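Local coordinates for putative gdp-fucose protein o-fucosyltransferase 1 (Caenorhabditis elegans, PDB 3ZY6) that belongs to the GDP-fucose protein O-fucosyltransferase family of the GT-B clan and binds guanosine-5'-diphosphate-beta-L-fucopyranose (GFB), at residues Pro112-Lys117 against Asp136-Asp141; Pro212-His217 against Gly276-Lys281; Val283-Asp288 against Ile305-Gln310. All coordinates share one frame; numbering follows the deposited sequence.

Interaction 1 lies on the opposite side of the chain's centre from interactions 2 and 3, with about 27 Å between nearest atoms even to the closer of them. It is mainly polar and water-mediated, with one sulfur-aromatic contact, joining a loop to a strand of a two-stranded sheet beside a disulfide. Interactions 2 and 3 belong to one five-stranded parallel sheet and touch through strands 213-218 and 282-287. Interaction 2 packs a helix-end turn against a strand start by one backbone hydrogen bond and apolar contacts, whereas interaction 3 is regular strand pairing at the sheet's border. All three are partly buried; the latter two reach one GFB, while interaction 1 touches another, held by the second subunit.

Interaction 1 (Pro112-Lys117 against Asp136-Asp141); sequences PGCHSK and DEYFGD. With GFB (guanosine-5'-diphosphate-beta-L-fucopyranose), chain B.
One carboxylate, that of Asp136, holds three successive backbone amides of the loop 112-117, directly once and twice through water. The direct bond is weak: Cys114 N reaches Asp136 OD2 at 3.3 Å, though the hydrogen points nearly straight at the oxygen (161°). Water 1 accepts from His115 N and donates to Asp136 OD2 at 2.8 Å, while water 2 accepts from Ser116 N and gives a weak bond to Asp136 OD1. Gly113, without a side chain, lets the loop pass close, its CA 3.4 Å from Asp136 OD2. Asp136 and Tyr138 lie on a strand paired in parallel with strand 95-98, and the disulfide from Cys114 to Cys98 ties the loop to that same small sheet. Tyr138 has CG anti to its carbonyl carbon (chi1 -46°), and the far end of its ring comes up to the loop: the ring edge meets Gly113 C, and Cys114 SG approaches obliquely, 4.9 Å from the ring centroid, in a sulfur-aromatic contact. At the loop's other end Pro112 CG packs 3.3 Å from O3 of a GFB molecule that is hydrogen-bonded by the second subunit, and Pro112 also touches Phe240 of that subunit.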
loop_
_atom_site.group_PDB
_atom_site.type_symbol
_atom_site.label_atom_id
_atom_site.label_comp_id
_atom_site.label_asym_id
_atom_site.label_seq_id
_atom_site.Cartn_x
_atom_site.Cartn_y
_atom_site.Cartn_z
ATOM N N PRO A 112 4.565 7.097 -11.044
ATOM C CA PRO A 112 4.097 6.752 -9.694
ATOM C C PRO A 112 2.762 7.414 -9.342
ATOM O O PRO A 112 2.646 8.650 -9.369
ATOM C CB PRO A 112 5.215 7.271 -8.779
ATOM C CG PRO A 112 6.427 7.337 -9.650
ATOM C CD PRO A 112 5.921 7.677 -11.024
ATOM N N GLY A 113 1.769 6.583 -9.023
ATOM C CA GLY A 113 0.439 7.044 -8.651
ATOM C C GLY A 113 -0.312 5.955 -7.915
ATOM O O GLY A 113 0.298 5.095 -7.273
ATOM N N CYS A 114 -1.641 5.989 -8.014
ATOM C CA CYS A 114 -2.498 4.983 -7.383
ATOM C C CYS A 114 -2.717 3.750 -8.252
ATOM O O CYS A 114 -2.926 2.663 -7.720
ATOM C CB CYS A 114 -3.849 5.584 -7.000
ATOM S SG CYS A 114 -3.741 6.940 -5.803
ATOM N N HIS A 115 -2.691 3.932 -9.575
ATOM C CA HIS A 115 -3.007 2.867 -10.560
ATOM C C HIS A 115 -4.259 2.039 -10.231
ATOM O O HIS A 115 -4.195 0.834 -10.001
ATOM C CB HIS A 115 -1.790 1.977 -10.807
ATOM C CG HIS A 115 -0.577 2.747 -11.216
ATOM N ND1 HIS A 115 -0.420 3.260 -12.485
ATOM C CD2 HIS A 115 0.513 3.135 -10.510
ATOM C CE1 HIS A 115 0.725 3.918 -12.550
ATOM N NE2 HIS A 115 1.310 3.856 -11.366
ATOM N N SER A 116 -5.401 2.719 -10.246
ATOM C CA SER A 116 -6.649 2.204 -9.672
ATOM C C SER A 116 -7.369 1.151 -10.496
ATOM O O SER A 116 -8.164 0.372 -9.956
ATOM C CB SER A 116 -7.605 3.365 -9.392
ATOM O OG SER A 116 -7.161 4.098 -8.261
ATOM N N LYS A 117 -7.112 1.155 -11.798
ATOM C CA LYS A 117 -7.769 0.255 -12.724
ATOM C C LYS A 117 -6.807 -0.789 -13.294
ATOM O O LYS A 117 -7.147 -1.523 -14.234
ATOM C CB LYS A 117 -8.403 1.039 -13.867
ATOM C CG LYS A 117 -9.688 1.771 -13.509
ATOM C CD LYS A 117 -10.674 1.577 -14.654
ATOM C CE LYS A 117 -11.119 2.870 -15.218
ATOM N NZ LYS A 117 -12.164 2.664 -16.260
ATOM N N ASP A 136 -4.570 11.914 -8.950
ATOM C CA ASP A 136 -4.404 11.118 -7.740
ATOM C C ASP A 136 -4.318 11.997 -6.511
ATOM O O ASP A 136 -3.761 13.095 -6.559
ATOM C CB ASP A 136 -3.155 10.221 -7.838
ATOM C CG ASP A 136 -3.333 9.074 -8.829
ATOM O OD1 ASP A 136 -4.427 8.479 -8.878
ATOM O OD2 ASP A 136 -2.376 8.759 -9.566
ATOM N N GLU A 137 -4.891 11.508 -5.418
ATOM C CA GLU A 137 -4.759 12.154 -4.123
ATOM C C GLU A 137 -4.226 11.128 -3.139
ATOM O O GLU A 137 -4.534 9.936 -3.247
ATOM C CB GLU A 137 -6.104 12.712 -3.652
ATOM C CG GLU A 137 -6.664 13.871 -4.502
ATOM C CD GLU A 137 -6.048 15.247 -4.170
ATOM O OE1 GLU A 137 -5.392 15.400 -3.103
ATOM O OE2 GLU A 137 -6.247 16.184 -4.980
ATOM N N TYR A 138 -3.421 11.581 -2.184
ATOM C CA TYR A 138 -2.809 10.664 -1.227
ATOM C C TYR A 138 -3.158 11.031 0.208
ATOM O O TYR A 138 -3.336 12.208 0.529
ATOM C CB TYR A 138 -1.291 10.609 -1.434
ATOM C CG TYR A 138 -0.887 10.459 -2.886
ATOM C CD1 TYR A 138 -0.945 9.214 -3.526
ATOM C CD2 TYR A 138 -0.441 11.558 -3.622
ATOM C CE1 TYR A 138 -0.580 9.076 -4.868
ATOM C CE2 TYR A 138 -0.061 11.426 -4.966
ATOM C CZ TYR A 138 -0.135 10.185 -5.580
ATOM O OH TYR A 138 0.237 10.051 -6.899
ATOM N N PHE A 139 -3.278 10.022 1.068
ATOM C CA PHE A 139 -3.673 10.260 2.460
ATOM C C PHE A 139 -2.715 9.646 3.488
ATOM O O PHE A 139 -2.955 9.729 4.704
ATOM C CB PHE A 139 -5.115 9.790 2.708
ATOM C CG PHE A 139 -5.358 8.344 2.359
ATOM C CD1 PHE A 139 -4.965 7.325 3.228
ATOM C CD2 PHE A 139 -5.993 8.002 1.165
ATOM C CE1 PHE A 139 -5.179 6.001 2.911
ATOM C CE2 PHE A 139 -6.223 6.667 0.841
ATOM C CZ PHE A 139 -5.815 5.667 1.705
ATOM N N GLY A 140 -1.633 9.048 2.993
ATOM C CA GLY A 140 -0.613 8.428 3.840
ATOM C C GLY A 140 0.072 9.400 4.780
ATOM O O GLY A 140 0.558 9.005 5.834
ATOM N N ASP A 141 0.094 10.673 4.388
ATOM C CA ASP A 141 0.655 11.762 5.189
ATOM C C ASP A 141 -0.278 12.281 6.308
ATOM O O ASP A 141 0.114 13.144 7.099
ATOM C CB ASP A 141 1.125 12.913 4.273
ATOM C CG ASP A 141 0.058 13.359 3.262
ATOM O OD1 ASP A 141 -0.678 12.508 2.701
ATOM O OD2 ASP A 141 -0.038 14.578 3.018
HETATM O O1P GFB B . 16.169 10.430 -11.047
HETATM P P GFB B . 14.667 10.438 -11.111
HETATM O O3P GFB B . 13.896 9.569 -10.122
HETATM O O2P GFB B . 14.268 11.998 -11.010
HETATM O "O5'" GFB B . 14.250 10.016 -12.614
HETATM P P1 GFB B . 12.909 12.744 -11.447
HETATM C "C5'" GFB B . 14.876 10.706 -13.690
HETATM C "C4'" GFB B . 15.926 9.792 -14.309
HETATM O "O4'" GFB B . 16.118 10.209 -15.648
HETATM C "C3'" GFB B . 17.295 9.922 -13.654
HETATM C "C1'" GFB B . 17.505 10.369 -15.946
HETATM O "O3'" GFB B . 17.486 8.999 -12.578
HETATM C "C2'" GFB B . 18.213 9.630 -14.818
HETATM O "O2'" GFB B . 18.238 8.222 -15.086
HETATM N N9 GFB B . 17.961 11.783 -15.847
HETATM C C8 GFB B . 17.304 12.867 -15.374
HETATM C C4 GFB B . 19.187 12.152 -16.187
HETATM N N7 GFB B . 18.111 13.941 -15.447
HETATM C C5 GFB B . 19.301 13.507 -15.928
HETATM C C6 GFB B . 20.516 14.111 -16.219
HETATM O O6 GFB B . 20.665 15.334 -16.023
HETATM N N1 GFB B . 21.525 13.374 -16.753
HETATM C C2 GFB B . 21.390 12.053 -16.971
HETATM N N2 GFB B . 22.410 11.318 -17.475
HETATM N N3 GFB B . 20.228 11.442 -16.697
HETATM C C1 GFB B . 10.799 11.207 -12.027
HETATM C C2A GFB B . 10.776 9.700 -11.823
HETATM O O1 GFB B . 12.153 11.589 -12.291
HETATM O O5 GFB B . 9.974 11.527 -13.163
HETATM C C3 GFB B . 9.342 9.223 -11.567
HETATM O O2 GFB B . 11.704 9.211 -10.848
HETATM C C4A GFB B . 8.603 9.480 -12.881
HETATM O O3 GFB B . 9.339 7.820 -11.215
HETATM C C5A GFB B . 8.641 10.963 -13.243
HETATM O O4 GFB B . 9.241 8.732 -13.935
HETATM C C6A GFB B . 8.073 11.173 -14.652
HETATM O O1X GFB B . 12.136 13.046 -10.180
HETATM O O2X GFB B . 13.367 13.833 -12.378
HETATM O O HOH W 1 -2.093 6.373 -11.070
HETATM O O HOH W 2 -5.493 5.727 -10.368
#

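Interaction 2 (Pro212-His217 against Gly276-Lys281); sequences PFVAVH and GSIGAK. With GFB (guanosine-5'-diphosphate-beta-L-fucopyranose), chain C.
The turn that leads from helix 264-278 into strand 282-287 packs against the start of the neighbouring parallel strand, 213-218, in the Rossmann-like half of this GT-B protein, with Pro212 meeting Ile278, Gly279, Ala280 and Lys281. Gly279 is the first residue to leave the helix, with a positive phi (60°), and its O lies 3.5 Å from Pro212 CD. One backbone hydrogen bond joins the turn to the strand start: Lys281 N donates to Pro212 O at 2.8 Å, almost in line with the carbonyl. The same oxygen receives a CA-H contact from Ala280 CA, 3.2 Å away. On the helix side of the turn, Ile278 has CG1 lodged between its backbone N and carbonyl carbon (chi1 77°), which sends CD1 towards the strand. There CD1 touches Val214 CG2 at 3.8 Å, and the Ala280 methyl meets that same CG2 at 3.9 Å. Lys281 runs its CG alongside Pro212 CD, then bends back so that NZ makes a weak bond to Gly279 O. At the far end of the strand His217 NE2 donates to N7 of GFB at 2.9 Å, and Ser337 OG binds its other ring nitrogen. One short, nearly straight N-H...O hydrogen bond thus gives the contact its direction, while the methyl and methylene contacts around it are apolar and demand less exact alignment; the Lys281 amine turns back to its own turn.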
loop_
_atom_site.group_PDB
_atom_site.type_symbol
_atom_site.label_atom_id
_atom_site.label_comp_id
_atom_site.label_asym_id
_atom_site.label_seq_id
_atom_site.Cartn_x
_atom_site.Cartn_y
_atom_site.Cartn_z
ATOM N N PRO A 212 -34.231 -28.859 16.446
ATOM C CA PRO A 212 -33.128 -27.919 16.249
ATOM C C PRO A 212 -32.136 -28.442 15.237
ATOM O O PRO A 212 -31.866 -29.645 15.212
ATOM C CB PRO A 212 -32.449 -27.854 17.622
ATOM C CG PRO A 212 -32.995 -28.971 18.422
ATOM C CD PRO A 212 -34.006 -29.737 17.606
ATOM N N PHE A 213 -31.608 -27.563 14.399
ATOM C CA PHE A 213 -30.550 -27.981 13.453
ATOM C C PHE A 213 -29.156 -27.381 13.702
ATOM O O PHE A 213 -29.016 -26.222 14.131
ATOM C CB PHE A 213 -31.004 -27.855 11.981
ATOM C CG PHE A 213 -30.908 -26.452 11.381
ATOM C CD1 PHE A 213 -31.988 -25.579 11.459
ATOM C CD2 PHE A 213 -29.787 -26.045 10.674
ATOM C CE1 PHE A 213 -31.930 -24.305 10.869
ATOM C CE2 PHE A 213 -29.720 -24.763 10.052
ATOM C CZ PHE A 213 -30.811 -23.901 10.155
ATOM N N VAL A 214 -28.133 -28.210 13.512
ATOM C CA VAL A 214 -26.755 -27.755 13.505
ATOM C C VAL A 214 -26.383 -27.398 12.059
ATOM O O VAL A 214 -26.564 -28.212 11.149
ATOM C CB VAL A 214 -25.752 -28.864 13.946
ATOM C CG1 VAL A 214 -24.267 -28.356 13.824
ATOM C CG2 VAL A 214 -26.049 -29.367 15.331
ATOM N N ALA A 215 -25.852 -26.204 11.843
ATOM C CA ALA A 215 -25.257 -25.888 10.530
ATOM C C ALA A 215 -23.748 -25.825 10.619
ATOM O O ALA A 215 -23.185 -25.297 11.588
ATOM C CB ALA A 215 -25.829 -24.577 9.954
ATOM N N VAL A 216 -23.087 -26.424 9.629
ATOM C CA VAL A 216 -21.624 -26.452 9.582
ATOM C C VAL A 216 -21.106 -25.823 8.282
ATOM O O VAL A 216 -21.725 -25.929 7.214
ATOM C CB VAL A 216 -21.032 -27.879 9.760
ATOM C CG1 VAL A 216 -21.570 -28.553 11.014
ATOM C CG2 VAL A 216 -21.374 -28.757 8.527
ATOM N N HIS A 217 -19.993 -25.122 8.417
ATOM C CA HIS A 217 -19.246 -24.627 7.287
ATOM C C HIS A 217 -17.985 -25.491 7.069
ATOM O O HIS A 217 -17.108 -25.586 7.925
ATOM C CB HIS A 217 -18.957 -23.115 7.405
ATOM C CG HIS A 217 -18.166 -22.571 6.253
ATOM N ND1 HIS A 217 -17.119 -21.685 6.407
ATOM C CD2 HIS A 217 -18.246 -22.831 4.924
ATOM C CE1 HIS A 217 -16.594 -21.416 5.221
ATOM N NE2 HIS A 217 -17.255 -22.105 4.304
ATOM N N GLY A 276 -25.370 -34.459 19.389
ATOM C CA GLY A 276 -25.702 -35.063 20.671
ATOM C C GLY A 276 -25.952 -34.015 21.734
ATOM O O GLY A 276 -26.835 -34.175 22.557
ATOM N N SER A 277 -25.174 -32.944 21.725
ATOM C CA SER A 277 -25.279 -31.926 22.781
ATOM C C SER A 277 -26.593 -31.137 22.708
ATOM O O SER A 277 -27.158 -30.754 23.747
ATOM C CB SER A 277 -24.096 -30.974 22.716
ATOM O OG SER A 277 -24.109 -30.280 21.478
ATOM N N ILE A 278 -27.094 -30.907 21.493
ATOM C CA ILE A 278 -28.349 -30.153 21.363
ATOM C C ILE A 278 -29.595 -31.000 21.020
ATOM O O ILE A 278 -30.690 -30.467 20.929
ATOM C CB ILE A 278 -28.213 -28.887 20.438
ATOM C CG1 ILE A 278 -28.191 -29.252 18.947
ATOM C CG2 ILE A 278 -26.947 -28.047 20.805
ATOM C CD1 ILE A 278 -28.349 -28.007 18.060
ATOM N N GLY A 279 -29.428 -32.311 20.875
ATOM C CA GLY A 279 -30.538 -33.175 20.434
ATOM C C GLY A 279 -31.016 -32.721 19.062
ATOM O O GLY A 279 -32.215 -32.500 18.851
ATOM N N ALA A 280 -30.077 -32.549 18.131
ATOM C CA ALA A 280 -30.408 -31.987 16.824
ATOM C C ALA A 280 -31.260 -32.959 16.043
ATOM O O ALA A 280 -31.117 -34.183 16.200
ATOM C CB ALA A 280 -29.129 -31.669 16.025
ATOM N N LYS A 281 -32.098 -32.428 15.154
ATOM C CA LYS A 281 -32.954 -33.275 14.326
ATOM C C LYS A 281 -32.566 -33.234 12.839
ATOM O O LYS A 281 -33.170 -33.906 12.002
ATOM C CB LYS A 281 -34.451 -32.959 14.551
ATOM C CG LYS A 281 -34.956 -33.238 15.989
ATOM C CD LYS A 281 -34.941 -34.744 16.318
ATOM C CE LYS A 281 -35.338 -35.043 17.785
ATOM N NZ LYS A 281 -34.153 -35.165 18.707
HETATM O O1P GFB C . -15.614 -15.720 1.159
HETATM P P GFB C . -14.113 -15.708 1.262
HETATM O O3P GFB C . -13.392 -14.368 1.153
HETATM O O2P GFB C . -13.798 -16.472 2.647
HETATM O "O5'" GFB C . -13.548 -16.701 0.120
HETATM P P1 GFB C . -12.442 -17.186 3.144
HETATM C "C5'" GFB C . -14.110 -18.007 0.045
HETATM C "C4'" GFB C . -15.058 -18.062 -1.146
HETATM O "O4'" GFB C . -15.151 -19.414 -1.554
HETATM C "C3'" GFB C . -16.483 -17.654 -0.797
HETATM C "C1'" GFB C . -16.513 -19.814 -1.707
HETATM O "O3'" GFB C . -16.724 -16.257 -0.986
HETATM C "C2'" GFB C . -17.282 -18.500 -1.761
HETATM O "O2'" GFB C . -17.217 -17.941 -3.078
HETATM N N9 GFB C . -17.042 -20.539 -0.519
HETATM C C8 GFB C . -16.479 -20.719 0.699
HETATM C C4 GFB C . -18.249 -21.084 -0.507
HETATM N N7 GFB C . -17.326 -21.414 1.480
HETATM C C5 GFB C . -18.449 -21.628 0.751
HETATM C C6 GFB C . -19.661 -22.261 0.986
HETATM O O6 GFB C . -19.883 -22.786 2.096
HETATM N N1 GFB C . -20.584 -22.342 -0.008
HETATM C C2 GFB C . -20.369 -21.782 -1.213
HETATM N N2 GFB C . -21.306 -21.839 -2.190
HETATM N N3 GFB C . -19.208 -21.161 -1.467
HETATM C C1 GFB C . -10.221 -16.715 1.732
HETATM C C2A GFB C . -10.145 -15.707 0.596
HETATM O O1 GFB C . -11.563 -17.210 1.785
HETATM O O5 GFB C . -9.315 -17.797 1.444
HETATM C C3 GFB C . -8.718 -15.163 0.466
HETATM O O2 GFB C . -11.131 -14.669 0.647
HETATM C C4A GFB C . -7.880 -16.361 0.020
HETATM O O3 GFB C . -8.680 -14.091 -0.504
HETATM C C5A GFB C . -7.956 -17.488 1.048
HETATM O O4 GFB C . -8.389 -16.850 -1.237
HETATM C C6A GFB C . -7.278 -18.748 0.495
HETATM O O1X GFB C . -11.798 -16.267 4.160
HETATM O O2X GFB C . -12.868 -18.586 3.494
#

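Interaction 3 (Val283-Asp288 against Ile305-Gln310). With GFB (guanosine-5'-diphosphate-beta-L-fucopyranose), chain C.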
loop_
_atom_site.group_PDB
_atom_site.type_symbol
_atom_site.label_atom_id
_atom_site.label_comp_id
_atom_site.label_asym_id
_atom_site.label_seq_id
_atom_site.Cartn_x
_atom_site.Cartn_y
_atom_site.Cartn_z
ATOM N N VAL A 283 -28.904 -31.728 10.157
ATOM C CA VAL A 283 -27.689 -30.983 9.958
ATOM C C VAL A 283 -27.759 -30.327 8.573
ATOM O O VAL A 283 -28.245 -30.917 7.594
ATOM C CB VAL A 283 -26.425 -31.888 10.088
ATOM C CG1 VAL A 283 -25.113 -31.132 9.743
ATOM C CG2 VAL A 283 -26.303 -32.474 11.504
ATOM N N PHE A 284 -27.314 -29.078 8.533
ATOM C CA PHE A 284 -27.084 -28.342 7.306
ATOM C C PHE A 284 -25.586 -28.177 7.059
ATOM O O PHE A 284 -24.834 -27.761 7.963
ATOM C CB PHE A 284 -27.705 -26.943 7.400
ATOM C CG PHE A 284 -27.483 -26.100 6.154
ATOM C CD1 PHE A 284 -28.101 -26.447 4.951
ATOM C CD2 PHE A 284 -26.631 -24.981 6.173
ATOM C CE1 PHE A 284 -27.901 -25.695 3.793
ATOM C CE2 PHE A 284 -26.426 -24.211 5.008
ATOM C CZ PHE A 284 -27.058 -24.578 3.810
ATOM N N VAL A 285 -25.185 -28.450 5.815
ATOM C CA VAL A 285 -23.795 -28.317 5.372
ATOM C C VAL A 285 -23.673 -27.289 4.268
ATOM O O VAL A 285 -24.359 -27.363 3.243
ATOM C CB VAL A 285 -23.177 -29.635 4.823
ATOM C CG1 VAL A 285 -21.703 -29.399 4.435
ATOM C CG2 VAL A 285 -23.265 -30.762 5.853
ATOM N N ALA A 286 -22.801 -26.324 4.513
ATOM C CA ALA A 286 -22.355 -25.396 3.509
ATOM C C ALA A 286 -20.886 -25.696 3.238
ATOM O O ALA A 286 -20.074 -25.788 4.163
ATOM C CB ALA A 286 -22.531 -23.989 4.004
ATOM N N SER A 287 -20.544 -25.868 1.969
ATOM C CA SER A 287 -19.177 -26.192 1.591
ATOM C C SER A 287 -18.794 -25.504 0.296
ATOM O O SER A 287 -19.637 -25.317 -0.585
ATOM C CB SER A 287 -19.002 -27.700 1.412
ATOM O OG SER A 287 -17.625 -28.026 1.438
ATOM N N ASP A 288 -17.515 -25.152 0.189
ATOM C CA ASP A 288 -16.925 -24.689 -1.068
ATOM C C ASP A 288 -16.596 -25.824 -2.033
ATOM O O ASP A 288 -16.305 -25.565 -3.190
ATOM C CB ASP A 288 -15.642 -23.892 -0.813
ATOM C CG ASP A 288 -14.585 -24.691 -0.019
ATOM O OD1 ASP A 288 -14.928 -25.664 0.684
ATOM O OD2 ASP A 288 -13.394 -24.341 -0.123
ATOM N N ILE A 305 -30.951 -39.232 11.824
ATOM C CA ILE A 305 -31.132 -37.922 11.215
ATOM C C ILE A 305 -30.195 -37.836 10.027
ATOM O O ILE A 305 -29.267 -38.659 9.905
ATOM C CB ILE A 305 -30.847 -36.746 12.191
ATOM C CG1 ILE A 305 -29.390 -36.748 12.687
ATOM C CG2 ILE A 305 -31.833 -36.752 13.378
ATOM C CD1 ILE A 305 -28.922 -35.328 12.976
ATOM N N GLU A 306 -30.425 -36.836 9.166
ATOM C CA GLU A 306 -29.586 -36.654 7.987
ATOM C C GLU A 306 -28.998 -35.247 7.864
ATOM O O GLU A 306 -29.467 -34.294 8.516
ATOM C CB GLU A 306 -30.366 -37.041 6.708
ATOM C CG GLU A 306 -30.443 -38.542 6.484
ATOM C CD GLU A 306 -31.233 -38.925 5.250
ATOM O OE1 GLU A 306 -31.831 -38.040 4.604
ATOM O OE2 GLU A 306 -31.266 -40.129 4.934
ATOM N N ALA A 307 -27.936 -35.153 7.065
ATOM C CA ALA A 307 -27.327 -33.890 6.676
ATOM C C ALA A 307 -27.917 -33.495 5.313
ATOM O O ALA A 307 -28.211 -34.357 4.494
ATOM C CB ALA A 307 -25.806 -34.016 6.577
ATOM N N HIS A 308 -28.059 -32.192 5.096
ATOM C CA HIS A 308 -28.678 -31.651 3.897
ATOM C C HIS A 308 -27.864 -30.476 3.387
ATOM O O HIS A 308 -27.283 -29.724 4.166
ATOM C CB HIS A 308 -30.091 -31.149 4.207
ATOM C CG HIS A 308 -30.978 -32.177 4.827
ATOM N ND1 HIS A 308 -30.973 -32.443 6.181
ATOM C CD2 HIS A 308 -31.905 -32.998 4.286
ATOM C CE1 HIS A 308 -31.850 -33.394 6.444
ATOM N NE2 HIS A 308 -32.442 -33.738 5.315
ATOM N N ARG A 309 -27.890 -30.294 2.076
ATOM C CA ARG A 309 -27.236 -29.163 1.432
ATOM C C ARG A 309 -28.130 -28.611 0.326
ATOM O O ARG A 309 -29.078 -29.272 -0.132
ATOM C CB ARG A 309 -25.898 -29.634 0.819
ATOM C CG ARG A 309 -26.081 -30.817 -0.152
ATOM C CD ARG A 309 -24.911 -30.987 -1.093
ATOM N NE ARG A 309 -24.829 -29.873 -2.032
ATOM C CZ ARG A 309 -23.980 -29.797 -3.047
ATOM N NH1 ARG A 309 -23.107 -30.774 -3.264
ATOM N NH2 ARG A 309 -24.006 -28.728 -3.841
ATOM N N GLN A 310 -27.832 -27.388 -0.106
ATOM C CA GLN A 310 -28.430 -26.858 -1.332
ATOM C C GLN A 310 -27.720 -27.415 -2.552
ATOM O O GLN A 310 -26.507 -27.560 -2.548
ATOM C CB GLN A 310 -28.304 -25.344 -1.347
ATOM C CG GLN A 310 -28.951 -24.699 -0.174
ATOM C CD GLN A 310 -29.023 -23.212 -0.352
ATOM O OE1 GLN A 310 -28.061 -22.508 -0.093
ATOM N NE2 GLN A 310 -30.160 -22.726 -0.828
HETATM O O1P GFB C . -15.614 -15.720 1.159
HETATM P P GFB C . -14.113 -15.708 1.262
HETATM O O3P GFB C . -13.392 -14.368 1.153
HETATM O O2P GFB C . -13.798 -16.472 2.647
HETATM O "O5'" GFB C . -13.548 -16.701 0.120
HETATM P P1 GFB C . -12.442 -17.186 3.144
HETATM C "C5'" GFB C . -14.110 -18.007 0.045
HETATM C "C4'" GFB C . -15.058 -18.062 -1.146
HETATM O "O4'" GFB C . -15.151 -19.414 -1.554
HETATM C "C3'" GFB C . -16.483 -17.654 -0.797
HETATM C "C1'" GFB C . -16.513 -19.814 -1.707
HETATM O "O3'" GFB C . -16.724 -16.257 -0.986
HETATM C "C2'" GFB C . -17.282 -18.500 -1.761
HETATM O "O2'" GFB C . -17.217 -17.941 -3.078
HETATM N N9 GFB C . -17.042 -20.539 -0.519
HETATM C C8 GFB C . -16.479 -20.719 0.699
HETATM C C4 GFB C . -18.249 -21.084 -0.507
HETATM N N7 GFB C . -17.326 -21.414 1.480
HETATM C C5 GFB C . -18.449 -21.628 0.751
HETATM C C6 GFB C . -19.661 -22.261 0.986
HETATM O O6 GFB C . -19.883 -22.786 2.096
HETATM N N1 GFB C . -20.584 -22.342 -0.008
HETATM C C2 GFB C . -20.369 -21.782 -1.213
HETATM N N2 GFB C . -21.306 -21.839 -2.190
HETATM N N3 GFB C . -19.208 -21.161 -1.467
HETATM C C1 GFB C . -10.221 -16.715 1.732
HETATM C C2A GFB C . -10.145 -15.707 0.596
HETATM O O1 GFB C . -11.563 -17.210 1.785
HETATM O O5 GFB C . -9.315 -17.797 1.444
HETATM C C3 GFB C . -8.718 -15.163 0.466
HETATM O O2 GFB C . -11.131 -14.669 0.647
HETATM C C4A GFB C . -7.880 -16.361 0.020
HETATM O O3 GFB C . -8.680 -14.091 -0.504
HETATM C C5A GFB C . -7.956 -17.488 1.048
HETATM O O4 GFB C . -8.389 -16.850 -1.237
HETATM C C6A GFB C . -7.278 -18.748 0.495
HETATM O O1X GFB C . -11.798 -16.267 4.160
HETATM O O2X GFB C . -12.868 -18.586 3.494
HETATM O O HOH W 3 -25.783 -26.023 0.975
#
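Val283 and Phe284 pair in parallel with Ala307 and His308, and the backbone polar groups along the seam are matched almost one by one. Val283 N donates to Glu306 O at 3.1 Å, and Val285 N to His308 O at 3.0 Å with an N-H...O angle of 166°. Between them Val283 O takes two donors from one residue. His308 N reaches it at 2.8 Å, bent to 138°, and His308 ND1 adds a weak bond at 3.4 Å. The histidine CG sits beside its own backbone N (chi1 -55°), which brings ND1 to Val283 O, the oxygen lying at the ring edge and in its plane. Beyond the regular pairing a water continues the pattern, accepting from Gln310 N at 2.7 Å and donating to Val285 O. The Gln310 carbonyl oxygen is gripped side-on by Arg309, whose NE (2.9 Å) and NH2 both point at it within the guanidinium plane; the NE comes from above the carbonyl plane, the NH2 from within it. Ala307 N, facing away from the seam, is satisfied by Asn297 OD1, and Ser287 N, bonded to Asp313 OD2, lies 3.2 Å from O6 of GFB. Apolar contacts fill the rest: Val285 CG2 packs on the Ala307 methyl at 4.2 Å, and the Phe284 ring turns its edge to Gln310 CG. On the other flank, strand 213-218 bonds to the amide and carbonyl of Phe284. Helix 293-300 joins the two strands as a beta-alpha-beta unit and covers the face bearing Val283, Val285 and Ala307 through Ile296 and Leu300, while helix 315-323 packs on the opposite face, against Phe284, and strand 307-308 ends the sheet within this chain.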